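Local coordinates for protein mRNA-decapping enzyme subunit 1 (Saccharomyces cerevisiae, PDB 1Q67) that activates mRNA decapping as the partner of DCP2 in the decapping complex, which removes the 7-methylguanine cap and commits transcripts to 5' to 3' decay, at residues N177-M182 with K194-H198; L38-P42 with I205-D210; I27-D31 with A66-R70; I137-L142 with S154-P159. All blocks are in the same frame, centred on the assembly; numbering follows the deposited sequence.

Contact 1. Residues N177-M182 with K194-H198; sequences NPLECM and KNLKH
The imidazole of His198 has Lys194 CD over the centre of one face, 4.0 Å above the ring plane, and from there Lys194 sends its NZ across to the facing loop, 2.8 Å from Cys181 O. Lys194 starts with CG opposite the backbone N (chi1 -167°), then bends at its last two torsions, which folds NZ back to Asn195 O as well, at 3.1 Å. Asn195 O also takes His198 N, the bond that closes the type I turn Asn195-His198. With a methionine in place of Lys194, the carbonyl of Cys181 would probably lose its charged donor and the turn one of its ties to the loop. Lys197, at the other end of the contact, gives NZ to Pro178 O at 2.9 Å. Between the two lysines a backbone bond joins Glu180 N to Leu196 O at 2.9 Å. Beneath these bonds Leu196 CD2 meets Met182 CG at 3.6 Å, and Leu196 CB meets Leu179 CD2 at 4.0 Å. The two loops meet at the open end of the hairpin of strands 183-187 and 190-194, the first leading into it and the second following it. Leu196 and Leu179 rest on Val163 and Arg166 of helix 160-169, and Asp174 of helix 171-176 accepts from Leu179 N.

Contact 2. Residues L38-P42 with I205-D210; sequences LFHTP and IHTVSD
Thr41 lies alongside Asp210, the two side chains running past each other in opposite directions, and gives its hydroxyl to the carboxylate, OG1 to OD2 2.6 Å. This joins the end of strand 34-41 to the first turn of helix 208-223, the C-terminal helix that packs against the sheets in this PH-like fold. The hydroxyl arrives on the anti side of OD2, 26° out of the carboxylate plane. It points there because OG1 is turned away from the backbone N of Thr41 (chi1 -169°), which leaves CG2 to meet Ile205 CG2 at 4.0 Å. Phe39, two residues earlier on the same side of the strand, presents its ring edge: Asp210 CB lies in the ring plane, 4.0 Å from Phe39 CZ, and the carboxylate stands almost upright to the ring, the planes 82° apart. Ile214 and Leu217 of the helix also touch this ring. Nearby, His206 meets His206 and His43 of the second subunit, so the loop leading into the helix borders the subunit interface. The backbone bond from Asp210 N to Thr207 O holds the first turn together, and a water links it to the strand, donating to Thr41 OG1 at 2.7 Å and accepting from Thr207 N at 3.2 Å.

Contact 3. Residues I27-D31 with A66-R70; sequences IGRYD and AIYLR
A side-on salt bridge between Asp31 and Arg70 fastens the turn before strand 34-41 to the end of strand 64-70. Arg70 NE meets Asp31 OD2 at 2.7 Å, almost straight at 175° and in the guanidinium plane, on the syn lone pair of that oxygen; Arg70 NH2 reaches Asp31 OD1 at 3.0 Å from a more tilted direction. The anti lone pair of Asp31 OD2 is taken by Tyr68 OH, also at 2.7 Å, so one oxygen is gripped from both its sides. Backbone bonds from Tyr30 N and Asp31 N to Ile27 O curl the segment into a helix-like turn. From it Asp31 CG extends opposite the backbone N (chi1 -180°), carrying the carboxylate to the strand. In the antiparallel sheet of this PH-like domain, strand 64-70 sends Ala66 and Tyr68 to this turn, while Ile67 points the other way, onto helix 208-223. Were a leucine to stand at Asp31, Tyr68 OH and two nitrogens of Arg70 would probably lose their acceptor, leaving the guanidinium to its other partners, Asp136 and Tyr138 O, at NH1. Further along, Ile27 CG2 makes a CH-pi contact over one face of Tyr68, 4.1 Å from the ring centroid and offset toward the rim. Ile27 CD1 continues past the ring to Ala66 CB, 3.9 Å away.

Contact 4. Residues I137-L142 with S154-P159; sequences IYNYGL and SMGIVP
Gly156 lets the ring of Tyr138 come down close on the backbone, Tyr138 CD2 standing 3.4 Å from Gly156 CA, where a beta carbon on Gly156 would clash with that ring atom. This is the tight end. Val158 CG2 continues the packing at 3.6 Å from Tyr138 CD2, and Ile137 adds its own branch to the same methyl. Ile157 N reaches Tyr140 O at 2.7 Å, while the return bond from Tyr140 N to Ile157 O is longer, 3.3 Å. Tyr140 CB and Ile157 CB lie 3.8 Å apart on the face that meets helix 208-223, and the ring of Tyr140, its CG opposite the carbonyl carbon (chi1 -40°), runs on to Pro159, with OH bonded to Lys227 N. The solvent side is at exposed Ser154, where Leu142 O takes a hydrogen bond from a water at 2.9 Å that also bonds Ser154 OG. The thioether end of Met155 leads away from Leu142, its side chain touching Ile193 of strand 190-194. Gly141-Gly156 is the non-hydrogen-bonded pair between the hydrogen-bonded pairs Tyr140-Ile157 and Leu142-Met155; this is antiparallel pairing, and strands 140-146 and 152-157, consecutive in the chain, form a beta hairpin at the border of the four-stranded sheet.

From the N terminus, contact 3 opens at 27-31 and contact 2 at 38-42. Contact 3 closes first, at 66-70, so the two cross, and strands 34-41 and 64-70 pair between them. Beyond the unmodelled 81-134, contact 4 closes a hairpin loop between 137-142 and 154-159, and contact 1 does the same for the next hairpin between 177-182 and 194-198; both fall within the long loop that contact 2 shuts at 205-210. Backbone bonds join contacts 3 and 4 across neighbouring strands. Met182 and Leu196 of contact 1 pack on Gly156 and Tyr138 of contact 4, bringing the two sheets together. Contacts 1 and 2, centres 25 Å apart, lie on opposite sides of the chain's centre.

Contact 1. Residues N177-M182 with K194-H198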
loop_
_atom_site.group_PDB
_atom_site.type_symbol
_atom_site.label_atom_id
_atom_site.label_comp_id
_atom_site.label_asym_id
_atom_site.label_seq_id
_atom_site.Cartn_x
_atom_site.Cartn_y
_atom_site.Cartn_z
ATOM N N ASN B 177 10.671 20.029 23.376
ATOM C CA ASN B 177 10.060 19.268 22.289
ATOM C C ASN B 177 9.990 20.172 21.054
ATOM O O ASN B 177 8.918 20.652 20.681
ATOM C CB ASN B 177 8.652 18.824 22.690
ATOM C CG ASN B 177 7.957 18.021 21.603
ATOM O OD1 ASN B 177 6.740 17.825 21.642
ATOM N ND2 ASN B 177 8.728 17.543 20.631
ATOM N N PRO B 178 11.142 20.420 20.408
ATOM C CA PRO B 178 11.243 21.267 19.215
ATOM C C PRO B 178 10.226 20.940 18.125
ATOM O O PRO B 178 10.048 19.777 17.747
ATOM C CB PRO B 178 12.677 21.038 18.752
ATOM C CG PRO B 178 13.400 20.822 20.039
ATOM C CD PRO B 178 12.468 19.894 20.782
ATOM N N LEU B 179 9.566 21.981 17.626
ATOM C CA LEU B 179 8.568 21.845 16.574
ATOM C C LEU B 179 8.809 22.901 15.506
ATOM O O LEU B 179 8.987 24.077 15.823
ATOM C CB LEU B 179 7.157 22.027 17.145
ATOM C CG LEU B 179 6.654 21.047 18.210
ATOM C CD1 LEU B 179 5.224 21.407 18.593
ATOM C CD2 LEU B 179 6.715 19.625 17.675
ATOM N N GLU B 180 8.825 22.480 14.244
ATOM C CA GLU B 180 9.013 23.405 13.131
ATOM C C GLU B 180 7.855 23.304 12.149
ATOM O O GLU B 180 7.128 22.307 12.136
ATOM C CB GLU B 180 10.347 23.147 12.425
ATOM C CG GLU B 180 11.523 23.802 13.146
ATOM C CD GLU B 180 12.816 23.743 12.357
ATOM O OE1 GLU B 180 12.834 24.218 11.198
ATOM O OE2 GLU B 180 13.820 23.231 12.900
ATOM N N CYS B 181 7.673 24.341 11.336
ATOM C CA CYS B 181 6.579 24.357 10.378
ATOM C C CYS B 181 6.573 23.164 9.428
ATOM O O CYS B 181 7.600 22.795 8.851
ATOM C CB CYS B 181 6.596 25.655 9.569
ATOM S SG CYS B 181 6.117 27.119 10.526
ATOM N N MET B 182 5.394 22.568 9.273
ATOM C CA MET B 182 5.226 21.428 8.397
ATOM C C MET B 182 5.225 21.935 6.965
ATOM O O MET B 182 5.183 23.146 6.729
ATOM C CB MET B 182 3.907 20.721 8.709
ATOM C CG MET B 182 3.813 20.202 10.138
ATOM S SD MET B 182 2.235 19.382 10.517
ATOM C CE MET B 182 2.431 17.876 9.532
ATOM N N LYS B 194 6.080 17.053 5.097
ATOM C CA LYS B 194 7.151 17.208 6.070
ATOM C C LYS B 194 6.517 17.403 7.444
ATOM O O LYS B 194 5.655 18.259 7.639
ATOM C CB LYS B 194 8.044 18.405 5.723
ATOM C CG LYS B 194 9.357 18.434 6.503
ATOM C CD LYS B 194 10.131 19.728 6.285
ATOM C CE LYS B 194 9.461 20.903 6.999
ATOM N NZ LYS B 194 9.370 20.681 8.484
ATOM N N ASN B 195 6.961 16.563 8.366
ATOM C CA ASN B 195 6.537 16.492 9.763
ATOM C C ASN B 195 6.911 17.744 10.557
ATOM O O ASN B 195 7.676 18.584 10.083
ATOM C CB ASN B 195 7.261 15.302 10.414
ATOM C CG ASN B 195 6.465 14.654 11.501
ATOM O OD1 ASN B 195 5.588 15.276 12.108
ATOM N ND2 ASN B 195 6.768 13.391 11.773
ATOM N N LEU B 196 6.384 17.834 11.780
ATOM C CA LEU B 196 6.702 18.931 12.688
ATOM C C LEU B 196 8.126 18.683 13.185
ATOM O O LEU B 196 8.766 19.573 13.746
ATOM C CB LEU B 196 5.755 18.935 13.891
ATOM C CG LEU B 196 4.353 19.525 13.730
ATOM C CD1 LEU B 196 3.486 19.118 14.904
ATOM C CD2 LEU B 196 4.449 21.035 13.632
ATOM N N LYS B 197 8.606 17.458 12.973
ATOM C CA LYS B 197 9.945 17.047 13.385
ATOM C C LYS B 197 10.887 16.958 12.195
ATOM O O LYS B 197 11.982 16.417 12.298
ATOM C CB LYS B 197 9.882 15.684 14.084
ATOM C CG LYS B 197 10.048 15.737 15.602
ATOM C CD LYS B 197 8.987 16.587 16.273
ATOM C CE LYS B 197 9.090 16.497 17.795
ATOM N NZ LYS B 197 10.410 16.967 18.315
ATOM N N HIS B 198 10.448 17.485 11.058
ATOM C CA HIS B 198 11.240 17.474 9.834
ATOM C C HIS B 198 11.315 16.092 9.170
ATOM O O HIS B 198 12.134 15.872 8.276
ATOM C CB HIS B 198 12.657 17.996 10.109
ATOM C CG HIS B 198 13.310 18.635 8.919
ATOM N ND1 HIS B 198 13.509 17.968 7.727
ATOM C CD2 HIS B 198 13.800 19.885 8.737
ATOM C CE1 HIS B 198 14.092 18.781 6.862
ATOM N NE2 HIS B 198 14.280 19.950 7.450
#

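Contact 2. Residues L38-P42 with I205-D210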
loop_
_atom_site.group_PDB
_atom_site.type_symbol
_atom_site.label_atom_id
_atom_site.label_comp_id
_atom_site.label_asym_id
_atom_site.label_seq_id
_atom_site.Cartn_x
_atom_site.Cartn_y
_atom_site.Cartn_z
ATOM N N LEU B 38 -12.945 16.414 6.357
ATOM C CA LEU B 38 -12.705 17.414 5.318
ATOM C C LEU B 38 -12.350 16.818 3.971
ATOM O O LEU B 38 -12.602 17.419 2.928
ATOM C CB LEU B 38 -11.567 18.355 5.741
ATOM C CG LEU B 38 -11.735 19.090 7.070
ATOM C CD1 LEU B 38 -10.487 19.925 7.338
ATOM C CD2 LEU B 38 -12.988 19.985 7.021
ATOM N N PHE B 39 -11.766 15.629 3.992
ATOM C CA PHE B 39 -11.339 14.997 2.757
ATOM C C PHE B 39 -11.049 13.522 2.970
ATOM O O PHE B 39 -10.558 13.125 4.029
ATOM C CB PHE B 39 -10.062 15.688 2.262
ATOM C CG PHE B 39 -9.406 15.008 1.097
ATOM C CD1 PHE B 39 -9.758 15.339 -0.207
ATOM C CD2 PHE B 39 -8.466 14.006 1.305
ATOM C CE1 PHE B 39 -9.177 14.681 -1.292
ATOM C CE2 PHE B 39 -7.881 13.341 0.230
ATOM C CZ PHE B 39 -8.241 13.678 -1.073
ATOM N N HIS B 40 -11.360 12.722 1.959
ATOM C CA HIS B 40 -11.074 11.303 2.004
ATOM C C HIS B 40 -10.902 10.796 0.585
ATOM O O HIS B 40 -11.546 11.281 -0.340
ATOM C CB HIS B 40 -12.180 10.510 2.722
ATOM C CG HIS B 40 -13.495 10.494 2.005
ATOM N ND1 HIS B 40 -14.443 11.482 2.164
ATOM C CD2 HIS B 40 -14.018 9.609 1.124
ATOM C CE1 HIS B 40 -15.494 11.206 1.412
ATOM N NE2 HIS B 40 -15.262 10.076 0.771
ATOM N N THR B 41 -9.996 9.844 0.416
ATOM C CA THR B 41 -9.746 9.245 -0.883
ATOM C C THR B 41 -9.630 7.760 -0.551
ATOM O O THR B 41 -9.097 7.396 0.496
ATOM C CB THR B 41 -8.447 9.807 -1.534
ATOM O OG1 THR B 41 -8.378 9.385 -2.902
ATOM C CG2 THR B 41 -7.214 9.331 -0.795
ATOM N N PRO B 42 -10.141 6.885 -1.436
ATOM C CA PRO B 42 -10.155 5.417 -1.307
ATOM C C PRO B 42 -8.841 4.666 -1.149
ATOM O O PRO B 42 -8.731 3.766 -0.310
ATOM C CB PRO B 42 -10.888 4.956 -2.577
ATOM C CG PRO B 42 -11.631 6.177 -3.042
ATOM C CD PRO B 42 -10.689 7.295 -2.740
ATOM N N ILE B 205 -1.221 8.346 -4.114
ATOM C CA ILE B 205 -2.670 8.327 -4.153
ATOM C C ILE B 205 -3.157 7.865 -5.525
ATOM O O ILE B 205 -2.779 8.427 -6.549
ATOM C CB ILE B 205 -3.241 9.720 -3.828
ATOM C CG1 ILE B 205 -2.815 10.128 -2.409
ATOM C CG2 ILE B 205 -4.756 9.704 -3.962
ATOM C CD1 ILE B 205 -3.225 11.533 -2.011
ATOM N N HIS B 206 -3.994 6.831 -5.531
ATOM C CA HIS B 206 -4.509 6.277 -6.775
ATOM C C HIS B 206 -5.356 7.252 -7.591
ATOM O O HIS B 206 -5.139 7.396 -8.790
ATOM C CB HIS B 206 -5.316 5.008 -6.504
ATOM C CG HIS B 206 -5.687 4.268 -7.749
ATOM N ND1 HIS B 206 -4.758 3.605 -8.523
ATOM C CD2 HIS B 206 -6.869 4.153 -8.398
ATOM C CE1 HIS B 206 -5.352 3.118 -9.598
ATOM N NE2 HIS B 206 -6.632 3.438 -9.547
ATOM N N THR B 207 -6.323 7.912 -6.959
ATOM C CA THR B 207 -7.156 8.870 -7.684
ATOM C C THR B 207 -6.278 10.065 -8.049
ATOM O O THR B 207 -5.905 10.860 -7.187
ATOM C CB THR B 207 -8.348 9.356 -6.826
ATOM O OG1 THR B 207 -9.112 8.227 -6.382
ATOM C CG2 THR B 207 -9.255 10.272 -7.642
ATOM N N VAL B 208 -5.946 10.175 -9.330
ATOM C CA VAL B 208 -5.090 11.246 -9.823
ATOM C C VAL B 208 -5.475 12.629 -9.324
ATOM O O VAL B 208 -4.683 13.289 -8.659
ATOM C CB VAL B 208 -5.068 11.280 -11.368
ATOM C CG1 VAL B 208 -4.154 12.407 -11.855
ATOM C CG2 VAL B 208 -4.595 9.934 -11.911
ATOM N N SER B 209 -6.691 13.060 -9.646
ATOM C CA SER B 209 -7.175 14.379 -9.245
ATOM C C SER B 209 -7.131 14.634 -7.738
ATOM O O SER B 209 -7.115 15.788 -7.304
ATOM C CB SER B 209 -8.606 14.592 -9.754
ATOM O OG SER B 209 -9.496 13.630 -9.210
ATOM N N ASP B 210 -7.111 13.574 -6.936
ATOM C CA ASP B 210 -7.073 13.755 -5.490
ATOM C C ASP B 210 -5.716 14.201 -4.960
ATOM O O ASP B 210 -5.622 14.712 -3.843
ATOM C CB ASP B 210 -7.505 12.478 -4.771
ATOM C CG ASP B 210 -9.008 12.331 -4.716
ATOM O OD1 ASP B 210 -9.703 13.350 -4.920
ATOM O OD2 ASP B 210 -9.495 11.211 -4.453
HETATM O O HOH W 1 -7.322 7.117 -3.997
#

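Contact 3. Residues I27-D31 with A66-R70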
loop_
_atom_site.group_PDB
_atom_site.type_symbol
_atom_site.label_atom_id
_atom_site.label_comp_id
_atom_site.label_asym_id
_atom_site.label_seq_id
_atom_site.Cartn_x
_atom_site.Cartn_y
_atom_site.Cartn_z
ATOM N N ILE B 27 -13.287 6.834 12.223
ATOM C CA ILE B 27 -12.139 7.619 12.673
ATOM C C ILE B 27 -12.318 7.929 14.148
ATOM O O ILE B 27 -11.384 7.818 14.948
ATOM C CB ILE B 27 -12.017 8.962 11.902
ATOM C CG1 ILE B 27 -11.711 8.688 10.424
ATOM C CG2 ILE B 27 -10.915 9.826 12.535
ATOM C CD1 ILE B 27 -11.880 9.899 9.519
ATOM N N GLY B 28 -13.541 8.310 14.492
ATOM C CA GLY B 28 -13.870 8.648 15.862
ATOM C C GLY B 28 -13.503 7.604 16.895
ATOM O O GLY B 28 -13.371 7.929 18.074
ATOM N N ARG B 29 -13.336 6.353 16.479
ATOM C CA ARG B 29 -12.969 5.319 17.431
ATOM C C ARG B 29 -11.475 5.291 17.701
ATOM O O ARG B 29 -11.020 4.655 18.654
ATOM C CB ARG B 29 -13.445 3.955 16.948
ATOM C CG ARG B 29 -14.951 3.826 17.003
ATOM C CD ARG B 29 -15.371 2.394 16.927
ATOM N NE ARG B 29 -16.719 2.220 17.452
ATOM C CZ ARG B 29 -17.292 1.036 17.630
ATOM N NH1 ARG B 29 -16.624 -0.069 17.319
ATOM N NH2 ARG B 29 -18.523 0.955 18.123
ATOM N N TYR B 30 -10.706 5.975 16.865
ATOM C CA TYR B 30 -9.265 6.020 17.067
ATOM C C TYR B 30 -8.846 7.407 17.537
ATOM O O TYR B 30 -7.907 7.536 18.308
ATOM C CB TYR B 30 -8.534 5.630 15.783
ATOM C CG TYR B 30 -8.983 4.283 15.270
ATOM C CD1 TYR B 30 -9.932 4.188 14.254
ATOM C CD2 TYR B 30 -8.515 3.100 15.851
ATOM C CE1 TYR B 30 -10.411 2.962 13.830
ATOM C CE2 TYR B 30 -8.996 1.856 15.433
ATOM C CZ TYR B 30 -9.947 1.800 14.421
ATOM O OH TYR B 30 -10.458 0.593 14.002
ATOM N N ASP B 31 -9.555 8.437 17.077
ATOM C CA ASP B 31 -9.281 9.820 17.477
ATOM C C ASP B 31 -10.627 10.449 17.814
ATOM O O ASP B 31 -11.316 10.973 16.943
ATOM C CB ASP B 31 -8.596 10.602 16.344
ATOM C CG ASP B 31 -8.286 12.054 16.724
ATOM O OD1 ASP B 31 -8.607 12.467 17.858
ATOM O OD2 ASP B 31 -7.723 12.786 15.879
ATOM N N ALA B 66 -7.815 10.045 5.077
ATOM C CA ALA B 66 -8.738 11.121 5.395
ATOM C C ALA B 66 -8.035 12.245 6.141
ATOM O O ALA B 66 -7.077 12.008 6.875
ATOM C CB ALA B 66 -9.900 10.598 6.245
ATOM N N ILE B 67 -8.524 13.464 5.928
ATOM C CA ILE B 67 -8.020 14.653 6.596
ATOM C C ILE B 67 -9.255 15.245 7.250
ATOM O O ILE B 67 -10.291 15.428 6.607
ATOM C CB ILE B 67 -7.400 15.638 5.610
ATOM C CG1 ILE B 67 -6.105 15.032 5.069
ATOM C CG2 ILE B 67 -7.122 16.975 6.303
ATOM C CD1 ILE B 67 -5.536 15.776 3.919
ATOM N N TYR B 68 -9.155 15.533 8.537
ATOM C CA TYR B 68 -10.315 16.024 9.250
ATOM C C TYR B 68 -9.975 17.086 10.281
ATOM O O TYR B 68 -8.834 17.201 10.723
ATOM C CB TYR B 68 -10.986 14.835 9.938
ATOM C CG TYR B 68 -10.029 14.086 10.831
ATOM C CD1 TYR B 68 -9.970 14.353 12.196
ATOM C CD2 TYR B 68 -9.162 13.123 10.310
ATOM C CE1 TYR B 68 -9.084 13.681 13.023
ATOM C CE2 TYR B 68 -8.255 12.445 11.134
ATOM C CZ TYR B 68 -8.233 12.733 12.494
ATOM O OH TYR B 68 -7.373 12.065 13.338
ATOM N N LEU B 69 -10.994 17.842 10.663
ATOM C CA LEU B 69 -10.857 18.901 11.646
ATOM C C LEU B 69 -11.071 18.311 13.034
ATOM O O LEU B 69 -11.969 17.492 13.242
ATOM C CB LEU B 69 -11.881 20.003 11.369
ATOM C CG LEU B 69 -11.746 21.271 12.222
ATOM C CD1 LEU B 69 -12.202 22.488 11.423
ATOM C CD2 LEU B 69 -12.555 21.116 13.491
ATOM N N ARG B 70 -10.235 18.719 13.977
ATOM C CA ARG B 70 -10.338 18.221 15.334
ATOM C C ARG B 70 -10.915 19.290 16.263
ATOM O O ARG B 70 -10.750 20.488 16.034
ATOM C CB ARG B 70 -8.960 17.772 15.823
ATOM C CG ARG B 70 -8.317 16.747 14.898
ATOM C CD ARG B 70 -6.949 16.298 15.376
ATOM N NE ARG B 70 -7.015 15.338 16.471
ATOM C CZ ARG B 70 -6.683 15.606 17.728
ATOM N NH1 ARG B 70 -6.259 16.819 18.069
ATOM N NH2 ARG B 70 -6.754 14.651 18.643
#

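Contact 4. Residues I137-L142 with S154-P159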
loop_
_atom_site.group_PDB
_atom_site.type_symbol
_atom_site.label_atom_id
_atom_site.label_comp_id
_atom_site.label_asym_id
_atom_site.label_seq_id
_atom_site.Cartn_x
_atom_site.Cartn_y
_atom_site.Cartn_z
ATOM N N ILE B 137 -2.635 21.410 20.333
ATOM C CA ILE B 137 -2.306 22.237 19.174
ATOM C C ILE B 137 -2.629 21.615 17.816
ATOM O O ILE B 137 -2.472 22.267 16.783
ATOM C CB ILE B 137 -0.813 22.610 19.161
ATOM C CG1 ILE B 137 0.035 21.343 19.091
ATOM C CG2 ILE B 137 -0.469 23.425 20.402
ATOM C CD1 ILE B 137 1.510 21.606 18.900
ATOM N N TYR B 138 -3.071 20.362 17.804
ATOM C CA TYR B 138 -3.394 19.715 16.539
ATOM C C TYR B 138 -4.829 19.969 16.108
ATOM O O TYR B 138 -5.731 19.185 16.401
ATOM C CB TYR B 138 -3.122 18.216 16.625
ATOM C CG TYR B 138 -1.692 17.902 16.992
ATOM C CD1 TYR B 138 -1.285 17.865 18.326
ATOM C CD2 TYR B 138 -0.735 17.673 16.007
ATOM C CE1 TYR B 138 0.049 17.604 18.669
ATOM C CE2 TYR B 138 0.593 17.411 16.336
ATOM C CZ TYR B 138 0.979 17.378 17.666
ATOM O OH TYR B 138 2.295 17.114 17.992
ATOM N N ASN B 139 -5.021 21.081 15.406
ATOM C CA ASN B 139 -6.329 21.490 14.901
ATOM C C ASN B 139 -6.881 20.526 13.850
ATOM O O ASN B 139 -8.093 20.392 13.696
ATOM C CB ASN B 139 -6.229 22.887 14.277
ATOM C CG ASN B 139 -5.940 23.968 15.304
ATOM O OD1 ASN B 139 -6.820 24.369 16.068
ATOM N ND2 ASN B 139 -4.705 24.438 15.333
ATOM N N TYR B 140 -5.985 19.873 13.118
ATOM C CA TYR B 140 -6.397 18.955 12.067
ATOM C C TYR B 140 -5.616 17.665 12.165
ATOM O O TYR B 140 -4.561 17.606 12.797
ATOM C CB TYR B 140 -6.169 19.581 10.689
ATOM C CG TYR B 140 -6.531 21.043 10.636
ATOM C CD1 TYR B 140 -5.540 22.028 10.523
ATOM C CD2 TYR B 140 -7.857 21.452 10.730
ATOM C CE1 TYR B 140 -5.868 23.383 10.509
ATOM C CE2 TYR B 140 -8.197 22.798 10.718
ATOM C CZ TYR B 140 -7.203 23.759 10.608
ATOM O OH TYR B 140 -7.554 25.090 10.596
ATOM N N GLY B 141 -6.156 16.623 11.549
ATOM C CA GLY B 141 -5.490 15.344 11.583
ATOM C C GLY B 141 -5.568 14.646 10.249
ATOM O O GLY B 141 -6.452 14.904 9.432
ATOM N N LEU B 142 -4.607 13.767 10.021
ATOM C CA LEU B 142 -4.567 12.977 8.805
ATOM C C LEU B 142 -4.504 11.530 9.286
ATOM O O LEU B 142 -3.821 11.216 10.267
ATOM C CB LEU B 142 -3.333 13.334 7.969
ATOM C CG LEU B 142 -3.010 12.466 6.749
ATOM C CD1 LEU B 142 -2.199 13.271 5.733
ATOM C CD2 LEU B 142 -2.229 11.230 7.199
ATOM N N SER B 154 -1.444 7.659 11.873
ATOM C CA SER B 154 -1.966 8.975 12.247
ATOM C C SER B 154 -0.903 10.057 12.226
ATOM O O SER B 154 0.238 9.819 12.612
ATOM C CB SER B 154 -2.571 8.947 13.653
ATOM O OG SER B 154 -3.892 8.462 13.621
ATOM N N MET B 155 -1.296 11.248 11.783
ATOM C CA MET B 155 -0.401 12.402 11.736
ATOM C C MET B 155 -1.200 13.662 12.065
ATOM O O MET B 155 -2.262 13.903 11.485
ATOM C CB MET B 155 0.233 12.561 10.350
ATOM C CG MET B 155 1.253 13.692 10.300
ATOM S SD MET B 155 1.890 14.089 8.649
ATOM C CE MET B 155 2.988 12.696 8.376
ATOM N N GLY B 156 -0.692 14.460 12.999
ATOM C CA GLY B 156 -1.382 15.688 13.365
ATOM C C GLY B 156 -0.972 16.838 12.466
ATOM O O GLY B 156 0.159 16.878 11.987
ATOM N N ILE B 157 -1.883 17.767 12.205
ATOM C CA ILE B 157 -1.549 18.913 11.360
ATOM C C ILE B 157 -1.710 20.218 12.147
ATOM O O ILE B 157 -2.802 20.538 12.619
ATOM C CB ILE B 157 -2.436 18.960 10.117
ATOM C CG1 ILE B 157 -2.295 17.655 9.325
ATOM C CG2 ILE B 157 -2.036 20.133 9.240
ATOM C CD1 ILE B 157 -3.227 17.575 8.108
ATOM N N VAL B 158 -0.615 20.963 12.289
ATOM C CA VAL B 158 -0.629 22.229 13.039
ATOM C C VAL B 158 -0.330 23.417 12.137
ATOM O O VAL B 158 0.648 23.415 11.403
ATOM C CB VAL B 158 0.425 22.215 14.170
ATOM C CG1 VAL B 158 0.364 23.520 14.968
ATOM C CG2 VAL B 158 0.192 21.012 15.085
ATOM N N PRO B 159 -1.180 24.448 12.174
ATOM C CA PRO B 159 -0.957 25.634 11.335
ATOM C C PRO B 159 0.393 26.303 11.623
ATOM O O PRO B 159 0.855 26.315 12.763
ATOM C CB PRO B 159 -2.126 26.553 11.706
ATOM C CG PRO B 159 -3.204 25.594 12.150
ATOM C CD PRO B 159 -2.434 24.561 12.943
HETATM O O HOH W 2 -4.907 11.086 12.900
#